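Local coordinates for DnaJ homolog subfamily C member 10 (Mus musculus, PDB 3APQ), which reduces disulfide bonds in the endoplasmic reticulum, serving both the correct folding of proteins and the degradation of misfolded ones, at residues D94-I99 with T135-A140; E98-E103 with L146-A151. All coordinates share one frame; numbering follows the deposited sequence.

Contact 1 of 2, residues D94-I99 with T135-A140; sequences DDDPEI and TWREFA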
loop_
_atom_site.group_PDB
_atom_site.type_symbol
_atom_site.label_atom_id
_atom_site.label_comp_id
_atom_site.label_asym_id
_atom_site.label_seq_id
_atom_site.Cartn_x
_atom_site.Cartn_y
_atom_site.Cartn_z
ATOM N N ASP A 94 -4.976 -4.728 2.232
ATOM C CA ASP A 94 -5.021 -5.777 1.182
ATOM C C ASP A 94 -6.191 -6.732 1.264
ATOM O O ASP A 94 -6.527 -7.373 0.267
ATOM C CB ASP A 94 -3.733 -6.582 1.151
ATOM C CG ASP A 94 -2.564 -5.780 0.544
ATOM O OD1 ASP A 94 -2.793 -4.637 0.038
ATOM O OD2 ASP A 94 -1.426 -6.286 0.596
ATOM N N ASP A 95 -6.783 -6.875 2.464
ATOM C CA ASP A 95 -7.961 -7.713 2.601
ATOM C C ASP A 95 -9.274 -6.942 2.658
ATOM O O ASP A 95 -10.272 -7.539 3.048
ATOM C CB ASP A 95 -7.873 -8.583 3.871
ATOM C CG ASP A 95 -6.696 -9.508 3.867
ATOM O OD1 ASP A 95 -6.386 -10.125 2.818
ATOM O OD2 ASP A 95 -6.078 -9.675 4.936
ATOM N N ASP A 96 -9.267 -5.640 2.303
ATOM C CA ASP A 96 -10.429 -4.770 2.289
ATOM C C ASP A 96 -10.698 -4.415 0.832
ATOM O O ASP A 96 -10.066 -3.517 0.284
ATOM C CB ASP A 96 -10.157 -3.518 3.136
ATOM C CG ASP A 96 -9.628 -3.894 4.493
ATOM O OD1 ASP A 96 -10.378 -4.636 5.168
ATOM O OD2 ASP A 96 -8.466 -3.540 4.837
ATOM N N PRO A 97 -11.634 -5.139 0.180
ATOM C CA PRO A 97 -11.788 -4.936 -1.253
ATOM C C PRO A 97 -12.371 -3.546 -1.571
ATOM O O PRO A 97 -12.208 -3.067 -2.695
ATOM C CB PRO A 97 -12.777 -6.079 -1.667
ATOM C CG PRO A 97 -13.448 -6.495 -0.433
ATOM C CD PRO A 97 -12.375 -6.321 0.641
ATOM N N GLU A 98 -12.964 -2.880 -0.581
ATOM C CA GLU A 98 -13.521 -1.505 -0.781
ATOM C C GLU A 98 -12.527 -0.371 -0.862
ATOM O O GLU A 98 -12.881 0.772 -1.225
ATOM C CB GLU A 98 -14.500 -1.171 0.350
ATOM C CG GLU A 98 -15.698 -2.160 0.471
ATOM C CD GLU A 98 -15.352 -3.436 1.206
ATOM O OE1 GLU A 98 -14.230 -3.538 1.770
ATOM O OE2 GLU A 98 -16.219 -4.330 1.223
ATOM N N ILE A 99 -11.290 -0.700 -0.546
ATOM C CA ILE A 99 -10.197 0.246 -0.531
ATOM C C ILE A 99 -9.129 -0.096 -1.571
ATOM O O ILE A 99 -8.688 -1.209 -1.619
ATOM C CB ILE A 99 -9.562 0.311 0.865
ATOM C CG1 ILE A 99 -10.522 0.933 1.853
ATOM C CG2 ILE A 99 -8.295 1.029 0.879
ATOM C CD1 ILE A 99 -10.217 0.586 3.236
ATOM N N THR A 135 -11.808 2.175 11.224
ATOM C CA THR A 135 -12.821 3.150 10.801
ATOM C C THR A 135 -12.737 3.430 9.313
ATOM O O THR A 135 -13.777 3.491 8.662
ATOM C CB THR A 135 -12.631 4.471 11.528
ATOM O OG1 THR A 135 -12.651 4.232 12.929
ATOM C CG2 THR A 135 -13.732 5.519 11.177
ATOM N N TRP A 136 -11.514 3.562 8.758
ATOM C CA TRP A 136 -11.385 3.762 7.329
ATOM C C TRP A 136 -12.062 2.566 6.600
ATOM O O TRP A 136 -12.724 2.747 5.587
ATOM C CB TRP A 136 -9.902 3.863 6.971
ATOM C CG TRP A 136 -9.623 4.341 5.574
ATOM C CD1 TRP A 136 -9.071 3.625 4.549
ATOM C CD2 TRP A 136 -9.959 5.636 5.034
ATOM N NE1 TRP A 136 -8.982 4.423 3.411
ATOM C CE2 TRP A 136 -9.533 5.650 3.686
ATOM C CE3 TRP A 136 -10.546 6.791 5.584
ATOM C CZ2 TRP A 136 -9.687 6.786 2.849
ATOM C CZ3 TRP A 136 -10.721 7.924 4.753
ATOM C CH2 TRP A 136 -10.285 7.910 3.418
ATOM N N ARG A 137 -11.846 1.345 7.081
ATOM C CA ARG A 137 -12.459 0.160 6.470
ATOM C C ARG A 137 -14.000 0.193 6.569
ATOM O O ARG A 137 -14.684 -0.123 5.603
ATOM C CB ARG A 137 -12.003 -1.111 7.187
ATOM C CG ARG A 137 -10.514 -1.431 7.013
ATOM C CD ARG A 137 -10.167 -2.631 7.892
ATOM N NE ARG A 137 -8.745 -2.891 7.695
ATOM C CZ ARG A 137 -7.832 -2.814 8.649
ATOM N NH1 ARG A 137 -8.208 -2.620 9.931
ATOM N NH2 ARG A 137 -6.543 -2.989 8.324
ATOM N N GLU A 138 -14.530 0.581 7.746
ATOM C CA GLU A 138 -15.986 0.632 7.953
ATOM C C GLU A 138 -16.598 1.731 7.067
ATOM O O GLU A 138 -17.667 1.542 6.438
ATOM C CB GLU A 138 -16.327 0.872 9.452
ATOM C CG GLU A 138 -17.861 1.014 9.701
ATOM C CD GLU A 138 -18.242 1.372 11.166
ATOM O OE1 GLU A 138 -17.460 2.101 11.850
ATOM O OE2 GLU A 138 -19.347 0.948 11.592
ATOM N N PHE A 139 -15.902 2.865 7.000
ATOM C CA PHE A 139 -16.339 3.976 6.154
ATOM C C PHE A 139 -16.371 3.540 4.674
ATOM O O PHE A 139 -17.349 3.816 3.938
ATOM C CB PHE A 139 -15.371 5.153 6.388
ATOM C CG PHE A 139 -15.320 6.138 5.271
ATOM C CD1 PHE A 139 -16.399 6.961 5.009
ATOM C CD2 PHE A 139 -14.193 6.252 4.485
ATOM C CE1 PHE A 139 -16.341 7.888 3.968
ATOM C CE2 PHE A 139 -14.145 7.143 3.435
ATOM C CZ PHE A 139 -15.241 7.973 3.183
ATOM N N ALA A 140 -15.291 2.885 4.227
ATOM C CA ALA A 140 -15.202 2.455 2.821
ATOM C C ALA A 140 -16.347 1.510 2.440
ATOM O O ALA A 140 -16.892 1.585 1.327
ATOM C CB ALA A 140 -13.791 1.804 2.485
HETATM O O HOH W 1 -13.312 -1.898 3.918
HETATM O O HOH W 2 -15.186 2.159 -1.001
#
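Asp96 and Arg137 form a salt bridge between the loop that joins helix 83-88 to strand 100-101 and helix 127-142. In this thioredoxin fold that helix starts at the redox-active disulfide, with Cys126 just before it and Cys129 in its first turn, and it packs against the sheet. Arg137 NE donates to Asp96 OD2 at 2.9 Å with an N-H...O angle of 161°. The oxygen lies in the guanidinium plane, but the nitrogen meets it from above the carboxylate plane, and the two planes stand 44° apart. The arginine chain is extended from CG to NE, with chi3 at -180°, and this carries NE out to the carboxylate. Arg137 NH2 has a second partner, the carbonyl of Ile92, so two points of the loop are held. With the guanidinium cut away to an alanine, the Asp96 carboxylate would probably lose its cationic mate and the Ile92 carbonyl this donor.

The loop folds into a type I turn from Asp96 to Ile99, closed by Ile99 N to Asp96 O. Two waters bridge the turn and the helix. One donates to Glu98 OE1 and Arg137 O. The other lies between Glu98 O and Ala140 O.

Deeper in, the contact is apolar. Ile99 CD1 approaches Trp136 CD1 obliquely at 3.5 Å. Phe118 also meets the Trp136 ring edge-to-face. Glu98 CB rests on Ala140 CB at 3.7 Å. The tightest fit is Ile99 CG1 against Ala140 CB, at 3.4 Å.

Contact 2 of 2, residues E98-E103 with L146-A151; sequences EIITLE and LLRIGA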
loop_
_atom_site.group_PDB
_atom_site.type_symbol
_atom_site.label_atom_id
_atom_site.label_comp_id
_atom_site.label_asym_id
_atom_site.label_seq_id
_atom_site.Cartn_x
_atom_site.Cartn_y
_atom_site.Cartn_z
ATOM N N GLU A 98 -12.964 -2.880 -0.581
ATOM C CA GLU A 98 -13.521 -1.505 -0.781
ATOM C C GLU A 98 -12.527 -0.371 -0.862
ATOM O O GLU A 98 -12.881 0.772 -1.225
ATOM C CB GLU A 98 -14.500 -1.171 0.350
ATOM C CG GLU A 98 -15.698 -2.160 0.471
ATOM C CD GLU A 98 -15.352 -3.436 1.206
ATOM O OE1 GLU A 98 -14.230 -3.538 1.770
ATOM O OE2 GLU A 98 -16.219 -4.330 1.223
ATOM N N ILE A 99 -11.290 -0.700 -0.546
ATOM C CA ILE A 99 -10.197 0.246 -0.531
ATOM C C ILE A 99 -9.129 -0.096 -1.571
ATOM O O ILE A 99 -8.688 -1.209 -1.619
ATOM C CB ILE A 99 -9.562 0.311 0.865
ATOM C CG1 ILE A 99 -10.522 0.933 1.853
ATOM C CG2 ILE A 99 -8.295 1.029 0.879
ATOM C CD1 ILE A 99 -10.217 0.586 3.236
ATOM N N ILE A 100 -8.769 0.871 -2.399
ATOM C CA ILE A 100 -7.711 0.541 -3.355
ATOM C C ILE A 100 -6.379 1.117 -2.848
ATOM O O ILE A 100 -6.296 2.305 -2.545
ATOM C CB ILE A 100 -8.026 1.157 -4.767
ATOM C CG1 ILE A 100 -9.423 0.774 -5.325
ATOM C CG2 ILE A 100 -6.891 0.881 -5.773
ATOM C CD1 ILE A 100 -9.816 -0.668 -5.169
ATOM N N THR A 101 -5.343 0.271 -2.722
ATOM C CA THR A 101 -4.028 0.772 -2.306
ATOM C C THR A 101 -3.276 1.151 -3.563
ATOM O O THR A 101 -3.077 0.310 -4.455
ATOM C CB THR A 101 -3.271 -0.293 -1.526
ATOM O OG1 THR A 101 -3.996 -0.533 -0.328
ATOM C CG2 THR A 101 -1.849 0.166 -1.162
ATOM N N LEU A 102 -2.923 2.430 -3.649
ATOM C CA LEU A 102 -2.441 3.015 -4.912
ATOM C C LEU A 102 -0.941 3.187 -4.792
ATOM O O LEU A 102 -0.462 3.773 -3.814
ATOM C CB LEU A 102 -3.054 4.407 -5.122
ATOM C CG LEU A 102 -4.582 4.388 -5.300
ATOM C CD1 LEU A 102 -5.146 5.816 -4.952
ATOM C CD2 LEU A 102 -4.895 3.962 -6.765
ATOM N N GLU A 103 -0.224 2.700 -5.798
ATOM C CA GLU A 103 1.169 3.073 -5.998
ATOM C C GLU A 103 1.262 4.284 -6.932
ATOM O O GLU A 103 0.268 4.681 -7.466
ATOM C CB GLU A 103 1.954 1.859 -6.505
ATOM C CG GLU A 103 2.189 0.822 -5.316
ATOM C CD GLU A 103 1.076 -0.279 -5.228
ATOM O OE1 GLU A 103 0.523 -0.621 -6.301
ATOM O OE2 GLU A 103 0.785 -0.855 -4.135
ATOM N N LEU A 146 -19.940 4.970 -4.181
ATOM C CA LEU A 146 -20.430 6.362 -4.269
ATOM C C LEU A 146 -19.323 7.325 -4.637
ATOM O O LEU A 146 -19.576 8.386 -5.202
ATOM C CB LEU A 146 -21.086 6.800 -2.973
ATOM C CG LEU A 146 -22.231 5.840 -2.637
ATOM C CD1 LEU A 146 -22.781 6.252 -1.288
ATOM C CD2 LEU A 146 -23.363 5.915 -3.694
ATOM N N LEU A 147 -18.106 6.962 -4.240
ATOM C CA LEU A 147 -16.873 7.590 -4.662
ATOM C C LEU A 147 -15.766 6.558 -4.476
ATOM O O LEU A 147 -15.999 5.440 -3.942
ATOM C CB LEU A 147 -16.571 8.872 -3.833
ATOM C CG LEU A 147 -16.145 8.671 -2.380
ATOM C CD1 LEU A 147 -15.408 9.978 -1.863
ATOM C CD2 LEU A 147 -17.322 8.234 -1.456
ATOM N N ARG A 148 -14.564 6.898 -4.932
ATOM C CA ARG A 148 -13.462 5.948 -4.841
ATOM C C ARG A 148 -12.658 6.203 -3.582
ATOM O O ARG A 148 -12.264 7.351 -3.274
ATOM C CB ARG A 148 -12.516 6.068 -6.048
ATOM C CG ARG A 148 -13.218 6.117 -7.378
ATOM C CD ARG A 148 -13.775 4.785 -7.805
ATOM N NE ARG A 148 -12.914 3.593 -7.777
ATOM C CZ ARG A 148 -12.125 3.126 -8.745
ATOM N NH1 ARG A 148 -11.984 3.732 -9.911
ATOM N NH2 ARG A 148 -11.484 1.961 -8.556
ATOM N N ILE A 149 -12.348 5.112 -2.882
ATOM C CA ILE A 149 -11.641 5.216 -1.633
ATOM C C ILE A 149 -10.271 4.560 -1.827
ATOM O O ILE A 149 -10.158 3.390 -2.260
ATOM C CB ILE A 149 -12.407 4.518 -0.441
ATOM C CG1 ILE A 149 -13.853 5.047 -0.275
ATOM C CG2 ILE A 149 -11.513 4.478 0.843
ATOM C CD1 ILE A 149 -13.981 6.554 -0.138
ATOM N N GLY A 150 -9.240 5.339 -1.488
ATOM C CA GLY A 150 -7.821 4.931 -1.693
ATOM C C GLY A 150 -6.981 4.963 -0.425
ATOM O O GLY A 150 -7.393 5.504 0.618
ATOM N N ALA A 151 -5.805 4.368 -0.525
ATOM C CA ALA A 151 -4.823 4.403 0.540
ATOM C C ALA A 151 -3.482 4.479 -0.132
ATOM O O ALA A 151 -3.280 3.860 -1.196
ATOM C CB ALA A 151 -4.932 3.111 1.400
HETATM O O HOH W 3 -12.300 2.323 -3.526
#
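This is a parallel beta pairing at the margin of the thioredoxin-fold sheet, where Ile100 and Thr101 of the short outermost strand lie beside Gly150 and Ala151 of strand 148-153. The inner strand is bonded on its other side to strand 117-122, through Arg148 and Gly150. The edge strand is therefore added to a sheet that continues inward.

Three backbone bonds make the ladder. Ile100 N donates to Ile149 O at 2.9 Å, almost straight at 174°. Ile100 O accepts from Ala151 N, a more bent bond of 140°, and Gly150 CA also makes a CA-H...O contact with that oxygen. Leu102 N then donates to Ala151 O, nearly in line with the carbonyl. One residue of the edge strand thus uses both its N-H and its C=O on the neighbour, as parallel pairing requires. Ahead of the ladder a water takes over, donating to Glu98 O and accepting from Ile149 N.

The side chains divide between the two faces. On the face of Thr101 and Ala151, Ile99 CG2 meets Ala151 CB at 4.0 Å. Ile149 CG2, anti to the Ile149 backbone N, is the branch that touches Ile99 CG1, at 3.8 Å. Ile149 reaches on to Trp136 and Phe139 of helix 127-142. On the face of Ile100, Gly150 has no side chain, and a beta carbon there would run into Leu102 CD1. Arg148 is bent at chi2 and chi3, which brings its guanidinium toward the Ile100 side chain. Its NH1 pairs with Glu115, while Arg148 NH2 lies obliquely 4.0 Å from Ile100 CG1.

Overall arrangement
The chain begins with the J domain and comes to both contacts through the loop between helix 83-88 and strand 100-101. The two contacts share Glu98 and Ile99. Contact 1 closes the shorter loop, running through helix 104-113, strand 117-122 and the disulfide Cys126-Cys129 to helix 127-142. Contact 2 starts slightly later and ends on strand 148-153, the next element after that helix, so the two loops overlap and cross. Their centres are about 8 Å apart. They meet where Trp136 CZ2 lies 3.6 Å from Ile149 CG2. Together they tie the loop 94-99 to both the helix and the sheet edge it packs on.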